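Local coordinates for lactococcal prophage ps3 protein 05 (Staphylococcus epidermidis ATCC 12228, PDB 3G8W) that is a probable acetyltransferase of the GNAT family, expected to transfer an acetyl group from acetyl-CoA to an acceptor that is not established, at residues S17-E20 against L21-G25; D32-Y35 against L36-V39. One frame throughout, in Å; residues are numbered along the deposited sequence.

How the contacts relate
Contacts 1 and 2 illustrate how two short helices in succession can share one interface while each keeps its own i to i+4 packing. Contact 1 lies on helix 15-24 and contact 2 on helix 30-37; they come in series along the chain, both inside the GNAT domain and on the same side of the chain's centre, their centres about 12 Å apart. They meet at two points, where M22 packs on Y35 and K23 on L36. The helices follow strand 6-9, a position where many GNAT enzymes build part of the acceptor site, so the pair probably helps shape that region here.

Contact 1: S17-E20 against L21-G25; sequences SYIE and LMKFG
The backbone of S17-E20 runs into L21-G25 as the last turns of helix 15-24, bonded firmly where L21 N reaches S17 O (3.0 Å, 166° at the hydrogen) and less regularly beyond. M22 N to Y18 O is a weak bond, and K23 N is shared between I19 O at 2.8 Å and E20 O at 3.1 Å, both weak. One turn apart on the buried side, Y18 and M22 form a Met-aromatic pair of the i to i+4 kind. M22 is modelled as selenomethionine, and its SE stands 4.8 Å from the centroid of the Y18 ring, 49° off the ring normal, an oblique approach nearest to the CE2 corner. Y18 offers that corner because its CG is trans to N (chi1 -169°), while the M22 chain runs out straight beyond CG. Strands 65-74 and 83-91 close over this side: Y18 and M22 both pack on F90, and L21, on the next face, rests against L66 and T69. On the exposed side the ring of F24 folds back against the preceding turn. The placing of the E20 carboxylate beside that ring is doubtful. More clearly placed is the backbone carbonyl of the same glutamate: E20 O lies over one face of the F24 ring, displaced toward the rim, 3.4 Å from F24 CZ.

Contact 2: D32-Y35 against L36-V39; sequences DRYY and LENV
This is a local CH-pi contact at the C-terminal end of helix 30-37, the second helix of this GNAT domain, where Y35 receives V39 from the loop that follows. V39 CB sits over one face of the tyrosine ring, 4.1 Å from the centroid of Y35 and 24° off its normal. Its two methyls divide the ring between them: V39 CG1 is 3.5 Å from Y35 CE2, and V39 CG2 is 3.6 Å from Y35 CZ. The valine's chi1 of 71° sets CG1 between N and the carbonyl carbon, which leaves CG2 pointing on toward the phenol end. The backbone brings the pair together by unwinding. E37 N still bonds to R33 O at 3.2 Å, and N38 N to Y34 O at 2.9 Å with a weak second link to Y35 O, but N38 itself leaves helical geometry and turns the chain so that the V39 side chain lies over the ring. Y35 OH hydrogen-bonds to 2-[N-cyclohexylamino]ethane sulfonic acid, probably from the crystallisation liquor, though such molecules often mark pockets. Helix 15-24 packs alongside, and V78 of the second subunit, from the connection between strands 65-74 and 83-91, packs on both Y35 and V39.

Contact 1: S17-E20 against L21-G25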
# COMPACT_ATOMS: atom_id res chain seq x y z
N SER B 17 -23.46 1.97 13.80
CA SER B 17 -23.84 2.89 12.73
C SER B 17 -23.13 2.56 11.45
O SER B 17 -23.69 2.74 10.37
CB SER B 17 -23.48 4.33 13.11
OG SER B 17 -24.02 4.66 14.37
N TYR B 18 -21.90 2.07 11.56
CA TYR B 18 -21.01 1.90 10.42
C TYR B 18 -21.35 0.68 9.57
O TYR B 18 -21.04 0.65 8.39
CB TYR B 18 -19.55 1.89 10.87
CG TYR B 18 -18.55 1.99 9.74
CD1 TYR B 18 -18.25 3.20 9.15
CD2 TYR B 18 -17.90 0.85 9.27
CE1 TYR B 18 -17.35 3.29 8.12
CE2 TYR B 18 -16.99 0.92 8.24
CZ TYR B 18 -16.72 2.14 7.66
OH TYR B 18 -15.81 2.21 6.63
N ILE B 19 -21.97 -0.34 10.17
CA ILE B 19 -22.45 -1.48 9.38
C ILE B 19 -23.72 -1.08 8.61
O ILE B 19 -23.83 -1.36 7.42
CB ILE B 19 -22.74 -2.73 10.22
CG1 ILE B 19 -21.69 -2.91 11.32
CG2 ILE B 19 -22.81 -3.96 9.32
CD1 ILE B 19 -20.24 -2.78 10.84
N GLU B 20 -24.66 -0.44 9.31
CA GLU B 20 -25.88 0.09 8.69
C GLU B 20 -25.61 0.99 7.48
O GLU B 20 -26.21 0.80 6.43
CB GLU B 20 -26.76 0.81 9.71
CG GLU B 20 -28.03 0.06 10.08
CD GLU B 20 -29.12 0.14 8.99
OE1 GLU B 20 -30.25 0.55 9.32
OE2 GLU B 20 -28.84 -0.21 7.82
N LEU B 21 -24.70 1.95 7.63
CA LEU B 21 -24.32 2.82 6.51
C LEU B 21 -23.68 2.03 5.38
O LEU B 21 -23.79 2.40 4.22
CB LEU B 21 -23.38 3.95 6.95
CG LEU B 21 -23.20 5.13 5.99
CD1 LEU B 21 -24.42 6.03 5.98
CD2 LEU B 21 -21.98 5.95 6.32
N MSE B 22 -23.02 0.93 5.73
CA MSE B 22 -22.42 0.04 4.74
C MSE B 22 -23.47 -0.79 4.01
O MSE B 22 -23.29 -1.13 2.83
CB MSE B 22 -21.43 -0.90 5.41
CG MSE B 22 -19.99 -0.47 5.33
SE MSE B 22 -18.90 -1.81 6.22
CE MSE B 22 -17.14 -1.04 5.85
N LYS B 23 -24.55 -1.11 4.71
CA LYS B 23 -25.60 -1.99 4.20
C LYS B 23 -26.36 -1.44 2.99
O LYS B 23 -27.00 -2.21 2.27
CB LYS B 23 -26.57 -2.37 5.32
CG LYS B 23 -26.04 -3.45 6.24
CD LYS B 23 -26.03 -4.80 5.55
CE LYS B 23 -25.06 -5.76 6.20
NZ LYS B 23 -25.07 -7.07 5.49
N PHE B 24 -26.30 -0.12 2.78
CA PHE B 24 -27.03 0.52 1.68
C PHE B 24 -26.38 1.81 1.13
O PHE B 24 -26.75 2.29 0.06
CB PHE B 24 -28.49 0.78 2.07
CG PHE B 24 -28.66 1.46 3.40
CD1 PHE B 24 -29.24 0.78 4.46
CD2 PHE B 24 -28.23 2.77 3.59
CE1 PHE B 24 -29.41 1.40 5.69
CE2 PHE B 24 -28.38 3.40 4.82
CZ PHE B 24 -28.97 2.72 5.88
N GLY B 25 -25.43 2.35 1.88
CA GLY B 25 -24.71 3.56 1.47
C GLY B 25 -23.92 3.43 0.18
O GLY B 25 -23.87 4.35 -0.63

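Contact 2: D32-Y35 against L36-V39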
# COMPACT_ATOMS: atom_id res chain seq x y z
N ASP B 32 -19.12 -3.18 -4.08
CA ASP B 32 -19.74 -2.72 -2.83
C ASP B 32 -20.55 -3.83 -2.14
O ASP B 32 -20.60 -3.90 -0.91
CB ASP B 32 -20.60 -1.47 -3.10
CG ASP B 32 -19.88 -0.41 -3.97
OD1 ASP B 32 -18.63 -0.32 -3.88
OD2 ASP B 32 -20.54 0.34 -4.73
N ARG B 33 -21.14 -4.70 -2.95
CA ARG B 33 -21.89 -5.87 -2.46
C ARG B 33 -20.98 -6.98 -1.93
O ARG B 33 -21.31 -7.61 -0.92
CB ARG B 33 -22.81 -6.41 -3.56
CG ARG B 33 -24.19 -5.79 -3.52
CD ARG B 33 -24.90 -5.78 -4.87
NE ARG B 33 -25.47 -7.08 -5.21
CZ ARG B 33 -24.97 -7.90 -6.14
NH1 ARG B 33 -25.56 -9.06 -6.39
NH2 ARG B 33 -23.88 -7.55 -6.82
N TYR B 34 -19.86 -7.21 -2.60
CA TYR B 34 -18.88 -8.24 -2.21
C TYR B 34 -18.07 -7.86 -0.96
O TYR B 34 -17.80 -8.72 -0.10
CB TYR B 34 -17.95 -8.56 -3.40
CG TYR B 34 -16.88 -9.62 -3.12
CD1 TYR B 34 -17.23 -10.94 -2.82
CD2 TYR B 34 -15.52 -9.29 -3.17
CE1 TYR B 34 -16.25 -11.90 -2.57
CE2 TYR B 34 -14.53 -10.24 -2.93
CZ TYR B 34 -14.91 -11.55 -2.63
OH TYR B 34 -13.94 -12.50 -2.39
N TYR B 35 -17.69 -6.59 -0.86
CA TYR B 35 -17.04 -6.08 0.34
C TYR B 35 -17.84 -6.49 1.57
O TYR B 35 -17.30 -7.11 2.49
CB TYR B 35 -16.87 -4.54 0.28
CG TYR B 35 -16.00 -4.02 1.39
CD1 TYR B 35 -14.65 -3.75 1.18
CD2 TYR B 35 -16.52 -3.83 2.68
CE1 TYR B 35 -13.83 -3.29 2.22
CE2 TYR B 35 -15.71 -3.38 3.72
CZ TYR B 35 -14.37 -3.11 3.48
OH TYR B 35 -13.59 -2.66 4.53
N LEU B 36 -19.13 -6.16 1.56
CA LEU B 36 -20.07 -6.49 2.63
C LEU B 36 -19.99 -7.98 2.92
O LEU B 36 -19.76 -8.40 4.05
CB LEU B 36 -21.49 -6.09 2.20
CG LEU B 36 -22.77 -6.35 3.03
CD1 LEU B 36 -23.88 -5.39 2.58
CD2 LEU B 36 -23.28 -7.81 2.97
N GLU B 37 -20.17 -8.77 1.85
CA GLU B 37 -20.27 -10.22 1.89
C GLU B 37 -19.05 -10.88 2.53
O GLU B 37 -19.18 -11.89 3.22
CB GLU B 37 -20.45 -10.74 0.47
CG GLU B 37 -21.68 -11.61 0.24
CD GLU B 37 -22.13 -11.63 -1.22
OE1 GLU B 37 -21.52 -10.92 -2.05
OE2 GLU B 37 -23.09 -12.36 -1.53
N ASN B 38 -17.87 -10.32 2.29
CA ASN B 38 -16.64 -10.89 2.83
C ASN B 38 -15.58 -9.90 3.30
O ASN B 38 -14.55 -9.72 2.65
CB ASN B 38 -16.07 -11.96 1.89
CG ASN B 38 -16.49 -13.38 2.30
OD1 ASN B 38 -15.69 -14.13 2.87
ND2 ASN B 38 -17.74 -13.75 2.02
N VAL B 39 -15.84 -9.25 4.44
CA VAL B 39 -14.86 -8.43 5.16
C VAL B 39 -14.99 -8.69 6.66
O VAL B 39 -16.09 -8.95 7.15
CB VAL B 39 -15.03 -6.91 4.86
CG1 VAL B 39 -16.31 -6.36 5.51
CG2 VAL B 39 -13.79 -6.12 5.30